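Local coordinates for protein oxidoreductase (Listeria innocua, PDB 3E18) that binds NAD and is probably a dehydrogenase of the GFO/IDH/MocA oxidoreductase family, although its substrate is not established, at residues Lys4-Val9 with Val314-Ser319; Ser18-Leu23 with Ser306-Phe311; Glu136-Glu139 with Glu145-His148; Val213-Ile216 with Ile222-Gln225; Thr272-Gly277 with Thr283-Ser288. All blocks are in the same frame, centred on the assembly; numbering follows the deposited sequence.

Contact 1 (Lys4-Val9 with Val314-Ser319); sequences KKYQLV and VLNNTS
Tyr6, on the first strand of the NAD-binding Rossmann fold, reaches out to Leu315, the last residue of helix 307-315, and to Asn316 just after it, so that a late helix is packed against the start of strand 6-11. The apolar part is a CH-pi contact. Leu315 CD1 stands over the middle of the Tyr6 ring, 3.6 Å from its centroid and only 9° off the ring normal, while Leu315 CB lies 3.6 Å from Tyr6 CZ. The leucine runs antiparallel to the tyrosine side chain, with its methyl over the ring and CB near the phenol end. Tyr6 CG is anti to its carbonyl carbon (chi1 -70°), which sends the ring out from the sheet toward the helix. Backbone hydrogen bonds to Asn29 and Glu31 join Tyr6 to the neighbouring strand 30-36 and the residue before it, and its side chain also touches Leu30 and Val312.

The polar part is less regular. The amide of Asn316 comes to the ring's edge with its plane turned 40° from that of the ring. Tyr6 OH and Asn316 ND2 approach closely, but the angle is too poor for a hydrogen bond. The backbone turns away just beyond, where Asn317 takes positive phi in a Schellman motif and its N bonds to Val314 O at 3.0 Å.

A water gives a polar link between the segments, donating to Lys4 O at 3.0 Å and to Asn316 OD1 at 3.2 Å.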
# COMPACT_ATOMS: atom_id res chain seq x y z
N LYS A 4 -4.89 11.00 -50.10
CA LYS A 4 -3.59 10.50 -49.62
C LYS A 4 -3.62 9.56 -48.40
O LYS A 4 -2.95 9.82 -47.39
CB LYS A 4 -2.70 11.70 -49.28
CG LYS A 4 -2.26 12.57 -50.45
CD LYS A 4 -0.95 13.29 -50.11
CE LYS A 4 -1.06 14.09 -48.81
NZ LYS A 4 0.23 14.76 -48.41
N LYS A 5 -4.36 8.45 -48.49
CA LYS A 5 -4.55 7.57 -47.35
C LYS A 5 -3.43 6.54 -47.17
O LYS A 5 -3.13 5.78 -48.09
CB LYS A 5 -5.90 6.85 -47.44
CG LYS A 5 -7.05 7.62 -46.81
CD LYS A 5 -8.24 6.71 -46.56
CE LYS A 5 -9.21 7.31 -45.53
NZ LYS A 5 -9.81 8.59 -45.99
N TYR A 6 -2.82 6.52 -45.98
CA TYR A 6 -1.85 5.49 -45.62
C TYR A 6 -2.52 4.14 -45.48
O TYR A 6 -3.59 4.04 -44.88
CB TYR A 6 -1.17 5.83 -44.32
CG TYR A 6 -0.22 6.99 -44.40
CD1 TYR A 6 1.05 6.84 -44.94
CD2 TYR A 6 -0.59 8.24 -43.93
CE1 TYR A 6 1.94 7.92 -45.01
CE2 TYR A 6 0.29 9.33 -43.99
CZ TYR A 6 1.55 9.15 -44.54
OH TYR A 6 2.42 10.22 -44.60
N GLN A 7 -1.88 3.11 -46.02
CA GLN A 7 -2.41 1.76 -45.99
C GLN A 7 -1.71 0.97 -44.90
O GLN A 7 -0.48 0.80 -44.94
CB GLN A 7 -2.20 1.09 -47.35
CG GLN A 7 -2.74 1.91 -48.52
CD GLN A 7 -4.23 2.11 -48.44
OE1 GLN A 7 -5.00 1.15 -48.35
NE2 GLN A 7 -4.66 3.38 -48.47
N LEU A 8 -2.51 0.48 -43.95
CA LEU A 8 -2.02 -0.30 -42.81
C LEU A 8 -2.42 -1.75 -42.96
O LEU A 8 -3.57 -2.03 -43.29
CB LEU A 8 -2.63 0.25 -41.52
CG LEU A 8 -2.26 -0.48 -40.22
CD1 LEU A 8 -0.93 0.08 -39.71
CD2 LEU A 8 -3.34 -0.28 -39.19
N VAL A 9 -1.49 -2.68 -42.73
CA VAL A 9 -1.85 -4.10 -42.65
C VAL A 9 -1.81 -4.58 -41.19
O VAL A 9 -0.85 -4.29 -40.46
CB VAL A 9 -0.98 -4.99 -43.58
CG1 VAL A 9 -1.18 -6.48 -43.29
CG2 VAL A 9 -1.30 -4.67 -45.06
N VAL A 314 2.54 12.21 -37.38
CA VAL A 314 3.97 11.90 -37.30
C VAL A 314 4.49 11.46 -38.68
O VAL A 314 5.54 11.95 -39.13
CB VAL A 314 4.27 10.83 -36.21
CG1 VAL A 314 5.68 10.28 -36.33
CG2 VAL A 314 4.07 11.43 -34.83
N LEU A 315 3.74 10.60 -39.37
CA LEU A 315 4.09 10.17 -40.73
C LEU A 315 4.14 11.32 -41.72
O LEU A 315 4.98 11.33 -42.63
CB LEU A 315 3.09 9.12 -41.26
CG LEU A 315 2.93 7.77 -40.55
CD1 LEU A 315 2.21 6.75 -41.44
CD2 LEU A 315 4.25 7.21 -40.05
N ASN A 316 3.24 12.29 -41.55
CA ASN A 316 3.15 13.47 -42.41
C ASN A 316 4.10 14.57 -41.96
O ASN A 316 4.13 15.66 -42.55
CB ASN A 316 1.70 14.00 -42.44
CG ASN A 316 0.77 13.13 -43.26
OD1 ASN A 316 -0.40 12.96 -42.93
ND2 ASN A 316 1.29 12.58 -44.35
N ASN A 317 4.88 14.28 -40.93
CA ASN A 317 5.85 15.21 -40.31
C ASN A 317 5.28 16.57 -39.86
O ASN A 317 5.94 17.61 -39.96
CB ASN A 317 7.11 15.36 -41.18
CG ASN A 317 8.32 15.88 -40.40
OD1 ASN A 317 8.41 15.69 -39.18
ND2 ASN A 317 9.23 16.54 -41.10
N THR A 318 4.04 16.57 -39.37
CA THR A 318 3.42 17.80 -38.88
C THR A 318 3.32 17.89 -37.37
O THR A 318 2.94 18.93 -36.83
CB THR A 318 2.01 18.00 -39.49
OG1 THR A 318 1.22 16.82 -39.28
CG2 THR A 318 2.12 18.29 -41.00
N SER A 319 3.69 16.81 -36.68
CA SER A 319 3.56 16.74 -35.22
C SER A 319 4.59 15.80 -34.60
O SER A 319 5.02 14.83 -35.23
CB SER A 319 2.14 16.29 -34.86
OG SER A 319 1.87 16.37 -33.47
O HOH W 1 -2.26 11.73 -45.17

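Contact 2 (Ser18-Leu23 with Ser306-Phe311); sequences SYHVTL and SFYNNF
Helix 15-25, which follows the first strand of the Rossmann fold and the glycine-rich turn, meets the first turn of helix 307-315 through His20, Leu23 and Tyr308. The polar contact is a hydrogen bond of 2.7 Å between His20 ND1 and Tyr308 OH, in which either group could be the donor. Each partner lies at the other's edge: the hydroxyl is close to the imidazole plane, and ND1 is close to the plane of the phenol ring. The planes stand at 85° with centroids 5.8 Å apart, so the rings meet rim to rim and neither lies over the other's face.

This pair belongs to the second shell of the nucleotide site. His20 uses its other nitrogen, NE2, to hydrogen-bond Glu95, a residue that binds NAD, and its side chain is about 6 Å from the bound cofactor, nearest atom to nearest atom. Bonds at both nitrogens probably fix the rotation of the imidazole, and Tyr308 probably helps to position Glu95 through it.

Apolar packing flanks the bond. Leu23 CB meets Tyr308 CE1 obliquely at 3.8 Å, and Leu23 CD1 lies 4.2 Å above one face of the His20 ring, toward its rim. Phe307 CD2 is similarly offset over a face of Tyr308. At the start of the later helix Ser306 is the N-cap, its OG accepting from Asn309 N at 3.2 Å with an N-H...O angle of 156°.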
# COMPACT_ATOMS: atom_id res chain seq x y z
N SER A 18 -8.04 -7.78 -34.30
CA SER A 18 -9.35 -7.57 -34.90
C SER A 18 -9.97 -6.24 -34.48
O SER A 18 -10.67 -5.62 -35.27
CB SER A 18 -10.31 -8.73 -34.60
OG SER A 18 -10.53 -8.85 -33.21
N TYR A 19 -9.67 -5.79 -33.26
CA TYR A 19 -10.18 -4.51 -32.76
C TYR A 19 -9.47 -3.32 -33.40
O TYR A 19 -10.05 -2.24 -33.55
CB TYR A 19 -10.11 -4.45 -31.22
CG TYR A 19 -10.68 -3.17 -30.63
CD1 TYR A 19 -11.99 -2.77 -30.91
CD2 TYR A 19 -9.90 -2.36 -29.80
CE1 TYR A 19 -12.52 -1.59 -30.37
CE2 TYR A 19 -10.43 -1.18 -29.26
CZ TYR A 19 -11.73 -0.80 -29.55
OH TYR A 19 -12.25 0.36 -29.02
N HIS A 20 -8.22 -3.52 -33.81
CA HIS A 20 -7.45 -2.47 -34.49
C HIS A 20 -8.02 -2.11 -35.87
O HIS A 20 -7.76 -1.01 -36.37
CB HIS A 20 -6.00 -2.89 -34.62
CG HIS A 20 -5.16 -2.48 -33.47
ND1 HIS A 20 -4.61 -1.22 -33.37
CD2 HIS A 20 -4.77 -3.14 -32.35
CE1 HIS A 20 -3.92 -1.13 -32.25
NE2 HIS A 20 -4.00 -2.28 -31.62
N VAL A 21 -8.78 -3.03 -36.46
CA VAL A 21 -9.55 -2.73 -37.67
C VAL A 21 -10.46 -1.54 -37.40
O VAL A 21 -10.38 -0.53 -38.11
CB VAL A 21 -10.36 -3.96 -38.16
CG1 VAL A 21 -11.25 -3.59 -39.34
CG2 VAL A 21 -9.42 -5.10 -38.55
N THR A 22 -11.26 -1.63 -36.33
CA THR A 22 -12.14 -0.54 -35.90
C THR A 22 -11.37 0.74 -35.53
O THR A 22 -11.76 1.83 -35.94
CB THR A 22 -13.04 -0.99 -34.72
OG1 THR A 22 -13.63 -2.25 -35.04
CG2 THR A 22 -14.15 0.02 -34.47
N LEU A 23 -10.27 0.59 -34.79
CA LEU A 23 -9.48 1.74 -34.34
C LEU A 23 -8.80 2.51 -35.46
O LEU A 23 -8.91 3.74 -35.53
CB LEU A 23 -8.42 1.32 -33.31
CG LEU A 23 -8.87 0.97 -31.89
CD1 LEU A 23 -7.68 0.50 -31.05
CD2 LEU A 23 -9.56 2.16 -31.24
N SER A 306 -6.34 11.65 -31.26
CA SER A 306 -6.33 10.23 -30.99
C SER A 306 -4.96 9.63 -31.33
O SER A 306 -4.17 10.26 -32.04
CB SER A 306 -7.42 9.51 -31.79
OG SER A 306 -7.06 9.36 -33.17
N PHE A 307 -4.67 8.45 -30.80
CA PHE A 307 -3.41 7.76 -31.08
C PHE A 307 -3.13 7.65 -32.59
O PHE A 307 -2.08 8.06 -33.08
CB PHE A 307 -3.40 6.36 -30.44
CG PHE A 307 -2.20 5.55 -30.80
CD1 PHE A 307 -1.03 5.66 -30.06
CD2 PHE A 307 -2.22 4.68 -31.89
CE1 PHE A 307 0.08 4.92 -30.40
CE2 PHE A 307 -1.11 3.94 -32.25
CZ PHE A 307 0.04 4.05 -31.50
N TYR A 308 -4.09 7.11 -33.33
CA TYR A 308 -3.90 6.88 -34.75
C TYR A 308 -3.84 8.14 -35.60
O TYR A 308 -3.16 8.15 -36.62
CB TYR A 308 -4.96 5.91 -35.29
CG TYR A 308 -4.54 4.46 -35.22
CD1 TYR A 308 -5.22 3.55 -34.42
CD2 TYR A 308 -3.45 3.99 -35.98
CE1 TYR A 308 -4.84 2.22 -34.37
CE2 TYR A 308 -3.07 2.67 -35.94
CZ TYR A 308 -3.77 1.78 -35.13
OH TYR A 308 -3.40 0.46 -35.09
N ASN A 309 -4.52 9.21 -35.18
CA ASN A 309 -4.39 10.49 -35.88
C ASN A 309 -3.05 11.12 -35.59
O ASN A 309 -2.45 11.77 -36.46
CB ASN A 309 -5.52 11.46 -35.52
CG ASN A 309 -6.81 11.14 -36.26
OD1 ASN A 309 -6.79 10.62 -37.37
ND2 ASN A 309 -7.94 11.44 -35.63
N ASN A 310 -2.57 10.92 -34.38
CA ASN A 310 -1.22 11.36 -34.06
C ASN A 310 -0.13 10.61 -34.85
O ASN A 310 0.85 11.21 -35.30
CB ASN A 310 -0.95 11.23 -32.57
CG ASN A 310 0.45 11.64 -32.21
OD1 ASN A 310 1.22 10.87 -31.63
ND2 ASN A 310 0.82 12.84 -32.60
N PHE A 311 -0.30 9.29 -34.97
CA PHE A 311 0.58 8.43 -35.78
C PHE A 311 0.67 8.95 -37.23
O PHE A 311 1.77 9.11 -37.76
CB PHE A 311 0.10 6.97 -35.75
CG PHE A 311 0.90 6.03 -36.64
CD1 PHE A 311 2.21 5.69 -36.32
CD2 PHE A 311 0.33 5.48 -37.78
CE1 PHE A 311 2.95 4.83 -37.14
CE2 PHE A 311 1.05 4.61 -38.60
CZ PHE A 311 2.37 4.29 -38.28

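Contact 3 (Glu136-Glu139 with Glu145-His148); sequences EMFE and EMFH
Met146 inserts its side chain between strand 146-154 and helix 129-140, where it meets Met137 and Phe138. Its CG is anti to the backbone N (chi1 -164°) and the chain stays extended through chi2, carrying the sulfur out toward the helix; a bend at chi3 of -69° then turns the methyl to the helix backbone. CE consequently lies 3.7 Å from Met137 CB and 3.8 Å from Phe138 N.

The ring of Phe138 runs past the methionine at a slant. The touching corner is CD1, which is 3.8 Å from Met146 CB. The sulfur lies in the ring plane, with SD 5.2 Å from the Phe138 centroid and 90° off the normal, so this is an edge-on Met-aromatic contact rather than a stack. No direct hydrogen bond joins the segments; instead a water donates to Phe138 O and accepts from Met146 N, both at 3.1 Å.

Behind the methionines lies Val241 of the neighbouring strand 239-243. Further along, Phe147 and His148 both face Lys242 in a classic beta bulge. Such apolar packing of a helix on a sheet belongs to the alpha/beta C-terminal domain of the GFO/IDH/MocA family.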
# COMPACT_ATOMS: atom_id res chain seq x y z
N GLU A 136 -5.34 15.98 -15.07
CA GLU A 136 -5.91 17.31 -14.79
C GLU A 136 -5.60 17.79 -13.36
O GLU A 136 -5.09 18.90 -13.17
CB GLU A 136 -7.42 17.32 -15.06
CG GLU A 136 -8.13 18.68 -14.78
CD GLU A 136 -7.84 19.77 -15.81
OE1 GLU A 136 -7.14 19.51 -16.82
OE2 GLU A 136 -8.33 20.91 -15.62
N MET A 137 -5.86 16.92 -12.38
CA MET A 137 -5.57 17.24 -10.97
C MET A 137 -4.10 17.55 -10.76
O MET A 137 -3.76 18.51 -10.07
CB MET A 137 -6.02 16.11 -10.03
CG MET A 137 -7.51 15.84 -10.05
SD MET A 137 -8.00 14.37 -9.15
CE MET A 137 -7.48 14.80 -7.49
N PHE A 138 -3.23 16.75 -11.38
CA PHE A 138 -1.78 16.87 -11.24
C PHE A 138 -1.29 18.21 -11.78
O PHE A 138 -0.52 18.91 -11.13
CB PHE A 138 -1.10 15.69 -11.97
CG PHE A 138 0.38 15.56 -11.73
CD1 PHE A 138 0.86 14.82 -10.66
CD2 PHE A 138 1.30 16.13 -12.61
CE1 PHE A 138 2.24 14.69 -10.43
CE2 PHE A 138 2.67 16.01 -12.40
CZ PHE A 138 3.14 15.29 -11.31
N GLU A 139 -1.77 18.57 -12.97
CA GLU A 139 -1.30 19.78 -13.67
C GLU A 139 -1.91 21.06 -13.11
O GLU A 139 -1.23 22.08 -12.99
CB GLU A 139 -1.63 19.67 -15.16
CG GLU A 139 -0.79 18.63 -15.89
CD GLU A 139 -1.27 18.38 -17.30
OE1 GLU A 139 -2.39 18.82 -17.65
OE2 GLU A 139 -0.52 17.74 -18.07
N GLU A 145 0.23 20.21 -4.62
CA GLU A 145 1.28 19.39 -5.22
C GLU A 145 1.04 17.92 -4.91
O GLU A 145 1.12 17.51 -3.74
CB GLU A 145 2.65 19.81 -4.70
CG GLU A 145 2.97 21.26 -5.02
CD GLU A 145 4.40 21.66 -4.67
OE1 GLU A 145 4.93 21.16 -3.65
OE2 GLU A 145 4.98 22.48 -5.41
N MET A 146 0.72 17.14 -5.94
CA MET A 146 0.45 15.71 -5.80
C MET A 146 1.79 15.03 -5.57
O MET A 146 2.68 15.13 -6.42
CB MET A 146 -0.23 15.16 -7.06
CG MET A 146 -0.90 13.80 -6.90
SD MET A 146 -1.77 13.27 -8.38
CE MET A 146 -3.13 14.43 -8.43
N PHE A 147 1.95 14.37 -4.43
CA PHE A 147 3.25 13.77 -4.07
C PHE A 147 3.20 12.25 -3.90
O PHE A 147 4.23 11.61 -3.75
CB PHE A 147 3.88 14.45 -2.82
CG PHE A 147 3.07 14.30 -1.54
CD1 PHE A 147 3.13 13.14 -0.77
CD2 PHE A 147 2.27 15.35 -1.07
CE1 PHE A 147 2.39 13.00 0.41
CE2 PHE A 147 1.54 15.23 0.10
CZ PHE A 147 1.59 14.05 0.84
N HIS A 148 2.00 11.67 -3.95
CA HIS A 148 1.89 10.25 -3.77
C HIS A 148 0.69 9.74 -4.55
O HIS A 148 -0.39 10.30 -4.41
CB HIS A 148 1.77 9.88 -2.28
CG HIS A 148 1.59 8.41 -2.05
ND1 HIS A 148 2.62 7.51 -2.17
CD2 HIS A 148 0.49 7.68 -1.75
CE1 HIS A 148 2.17 6.29 -1.95
NE2 HIS A 148 0.87 6.37 -1.69
O HOH W 2 1.33 18.43 -8.68

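Contact 4 (Val213-Ile216 with Ile222-Gln225); sequences VTFI and ITAQ
Strand segments 213-216 and 223-225 run antiparallel, their axes 4.7 Å apart at closest approach. Phe215 and Gln225 form a non-hydrogen-bonded pair; Ile216 and Ala224 form the hydrogen-bonded pair beside it. In the latter, Ile216 N donates to Ala224 O at 2.8 Å with an almost straight N-H...O angle of 173°, and Ala224 N returns a bond to Ile216 O at 2.9 Å, more bent at 147°. Weaker CA-H...O contacts fill the intervals, among them Gln225 CA to Thr214 O at 3.2 Å.

On the sheet face that carries Phe215 and Gln225, the phenylalanine has CG anti to its backbone N (chi1 -165°), and this leans the ring across to the partner strand. Ala224 O lies over one ring face, offset to the rim, while the far end of the ring reaches Thr223, with CZ 3.8 Å from Thr223 CB. The extended Gln225 side chain passes Val213 at a slant and brings NE2 within 3.6 Å of Val213 CG2. The amide's polar atoms are engaged beyond the pair: NE2 bonds Glu227, and OE1 bonds the NE2 of Gln225 of the second subunit. Phe215 of that subunit also packs on Gln225.

The opposite face carries Ile216 and Ala224, which both pack against Leu185 of helix 173-188. With one face on a helix and the other on the partner subunit, this is a beta hairpin of the large open sheet through which the C-terminal domain dimerises, as in other GFO/IDH/MocA proteins.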
# COMPACT_ATOMS: atom_id res chain seq x y z
N VAL A 213 2.72 -5.89 -6.85
CA VAL A 213 2.65 -4.58 -6.28
C VAL A 213 4.07 -4.04 -6.36
O VAL A 213 5.01 -4.81 -6.25
CB VAL A 213 2.09 -4.59 -4.82
CG1 VAL A 213 2.75 -5.67 -3.98
CG2 VAL A 213 2.22 -3.22 -4.16
N THR A 214 4.21 -2.76 -6.61
CA THR A 214 5.51 -2.12 -6.61
C THR A 214 5.44 -0.76 -5.92
O THR A 214 4.44 -0.08 -6.01
CB THR A 214 6.08 -2.04 -8.05
OG1 THR A 214 7.32 -1.32 -8.05
CG2 THR A 214 5.11 -1.38 -9.02
N PHE A 215 6.52 -0.36 -5.24
CA PHE A 215 6.54 0.95 -4.62
C PHE A 215 7.71 1.66 -5.26
O PHE A 215 8.86 1.18 -5.19
CB PHE A 215 6.73 0.85 -3.09
CG PHE A 215 6.41 2.15 -2.35
CD1 PHE A 215 5.14 2.38 -1.85
CD2 PHE A 215 7.40 3.12 -2.14
CE1 PHE A 215 4.83 3.57 -1.16
CE2 PHE A 215 7.10 4.30 -1.46
CZ PHE A 215 5.81 4.52 -0.96
N ILE A 216 7.41 2.77 -5.92
CA ILE A 216 8.37 3.50 -6.73
C ILE A 216 8.64 4.85 -6.08
O ILE A 216 7.72 5.52 -5.64
CB ILE A 216 7.82 3.68 -8.17
CG1 ILE A 216 7.66 2.31 -8.84
CG2 ILE A 216 8.73 4.56 -9.02
CD1 ILE A 216 6.66 2.32 -9.97
N ILE A 222 8.55 12.20 -5.19
CA ILE A 222 7.21 11.62 -5.46
C ILE A 222 7.25 10.12 -5.27
O ILE A 222 8.23 9.46 -5.66
CB ILE A 222 6.69 12.02 -6.85
CG1 ILE A 222 6.35 13.51 -6.85
CG2 ILE A 222 5.45 11.17 -7.29
CD1 ILE A 222 5.88 14.03 -8.20
N THR A 223 6.20 9.56 -4.68
CA THR A 223 6.16 8.14 -4.46
C THR A 223 4.90 7.58 -5.13
O THR A 223 3.93 8.31 -5.39
CB THR A 223 6.25 7.73 -2.95
OG1 THR A 223 5.15 8.29 -2.23
CG2 THR A 223 7.58 8.21 -2.31
N ALA A 224 4.93 6.31 -5.47
CA ALA A 224 3.77 5.69 -6.12
C ALA A 224 3.72 4.26 -5.75
O ALA A 224 4.75 3.64 -5.56
CB ALA A 224 3.84 5.85 -7.64
N GLN A 225 2.51 3.73 -5.68
CA GLN A 225 2.33 2.32 -5.50
C GLN A 225 1.45 1.90 -6.65
O GLN A 225 0.40 2.50 -6.84
CB GLN A 225 1.65 2.02 -4.17
CG GLN A 225 1.40 0.51 -3.95
CD GLN A 225 0.90 0.19 -2.55
OE1 GLN A 225 1.22 0.89 -1.60
NE2 GLN A 225 0.10 -0.88 -2.43

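Contact 5 (Thr272-Gly277 with Thr283-Ser288); sequences TPIKAG and TMAPPS
Ile274 lies across Pro286 at about a right angle, with Ala285 packed beside them. The isoleucine's CB points toward the loop 283-288, and CG1 and CD1 share the contact: CG1 rests 3.8 Å from Ala285 CB, and CD1 rests 3.8 Å from Pro286 CD. It is thus the end of the side chain that meets the proline ring, touching it at the CD corner, while the middle of the chain meets the alanine methyl. A chi1 of 6° nearly eclipses CG1 with the backbone N, a strained value that may reflect a poorly defined exposed side chain.

Ala285 points its methyl back at the first segment. There CB lies 3.6 Å from Thr272 O and 4.2 Å from Pro273 CA, so the small side chain packs on backbone as well as on isoleucine. Direct hydrogen bonds between the segments are lacking, but a water bridges them, donating to Thr272 O at 2.6 Å and to Pro286 O at 2.8 Å. Two carbonyl oxygens are thereby tied together next to the apolar patch.

Several backbone oxygens turn to the second subunit: Ala276 O accepts from its Arg125, and Thr283 O and Ala285 O both accept from its Asn157. Lys275 packs on Tyr19 of the same neighbour. Ile274 is also backbone-bonded to Thr281, which makes strands 274-276 and 279-281 a small two-stranded antiparallel hairpin. Together with the proline-rich return loop, it forms an extended arm reaching from the chain to its dimer partner.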
# COMPACT_ATOMS: atom_id res chain seq x y z
N THR A 272 -14.09 16.32 17.18
CA THR A 272 -14.72 15.67 18.32
C THR A 272 -14.40 14.17 18.27
O THR A 272 -14.64 13.53 17.24
CB THR A 272 -16.26 15.93 18.39
OG1 THR A 272 -16.87 15.55 17.15
CG2 THR A 272 -16.55 17.40 18.67
N PRO A 273 -13.83 13.63 19.37
CA PRO A 273 -13.39 12.23 19.43
C PRO A 273 -14.46 11.17 19.18
O PRO A 273 -15.65 11.43 19.41
CB PRO A 273 -12.81 12.10 20.85
CG PRO A 273 -13.38 13.24 21.61
CD PRO A 273 -13.54 14.35 20.62
N ILE A 274 -14.03 10.01 18.68
CA ILE A 274 -14.89 8.83 18.61
C ILE A 274 -14.28 7.67 19.38
O ILE A 274 -13.11 7.72 19.79
CB ILE A 274 -15.13 8.30 17.16
CG1 ILE A 274 -14.28 9.04 16.12
CG2 ILE A 274 -16.63 8.23 16.84
CD1 ILE A 274 -13.74 8.12 15.04
N LYS A 275 -15.10 6.64 19.57
CA LYS A 275 -14.64 5.33 20.00
C LYS A 275 -14.04 4.65 18.77
O LYS A 275 -14.75 4.32 17.81
CB LYS A 275 -15.83 4.53 20.55
CG LYS A 275 -15.54 3.06 20.92
CD LYS A 275 -15.45 2.83 22.43
CE LYS A 275 -14.06 3.10 22.99
NZ LYS A 275 -13.98 2.79 24.44
N ALA A 276 -12.72 4.46 18.79
CA ALA A 276 -12.04 3.69 17.76
C ALA A 276 -11.46 2.44 18.41
O ALA A 276 -10.43 2.52 19.08
CB ALA A 276 -10.95 4.51 17.12
N GLY A 277 -12.12 1.30 18.23
CA GLY A 277 -11.73 0.07 18.91
C GLY A 277 -11.79 0.24 20.43
O GLY A 277 -12.83 0.65 20.96
N THR A 283 -7.08 12.44 16.93
CA THR A 283 -6.25 12.52 15.71
C THR A 283 -6.75 11.66 14.53
O THR A 283 -6.54 12.01 13.38
CB THR A 283 -4.77 12.21 16.01
OG1 THR A 283 -4.05 11.96 14.78
CG2 THR A 283 -4.66 10.99 16.88
N MET A 284 -7.41 10.54 14.83
CA MET A 284 -7.95 9.67 13.79
C MET A 284 -9.47 9.79 13.66
O MET A 284 -10.11 9.00 12.96
CB MET A 284 -7.50 8.21 14.03
CG MET A 284 -5.98 8.04 14.05
SD MET A 284 -5.14 8.53 12.51
CE MET A 284 -3.47 8.01 12.91
N ALA A 285 -10.03 10.79 14.34
CA ALA A 285 -11.45 11.13 14.22
C ALA A 285 -11.67 12.00 12.98
O ALA A 285 -10.74 12.71 12.56
CB ALA A 285 -11.91 11.88 15.47
N PRO A 286 -12.88 11.95 12.37
CA PRO A 286 -13.14 12.87 11.26
C PRO A 286 -12.87 14.32 11.67
O PRO A 286 -13.15 14.69 12.82
CB PRO A 286 -14.63 12.67 10.98
CG PRO A 286 -14.92 11.29 11.44
CD PRO A 286 -14.04 11.08 12.63
N PRO A 287 -12.30 15.14 10.77
CA PRO A 287 -12.13 16.55 11.10
C PRO A 287 -13.49 17.22 11.30
O PRO A 287 -14.51 16.70 10.83
CB PRO A 287 -11.43 17.13 9.86
CG PRO A 287 -10.83 15.95 9.17
CD PRO A 287 -11.76 14.82 9.43
N SER A 288 -13.51 18.35 12.02
CA SER A 288 -14.75 19.11 12.20
C SER A 288 -15.28 19.58 10.84
O SER A 288 -14.51 19.72 9.89
CB SER A 288 -14.53 20.29 13.14
OG SER A 288 -13.49 21.13 12.65
O HOH W 3 -15.04 13.65 14.64

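Contacts 1 and 2 share helix 307-315 and fix it to the Rossmann fold, but contact 1 is a surface patch of methyl, ring and water, whereas contact 2 is buried and centres on a hydrogen-bonded aromatic pair near the NAD site. Contacts 3 and 4 are also buried and meet in one sheet: His148 of the first bonds Thr223 of the second. Contact 3 relies on methionine packing, contact 4 mainly on paired backbones. Contact 5 is partly buried, with its centre about 39 Å from that of the chain. Like contact 4 it touches the second subunit, but through a loop arm instead of a sheet face.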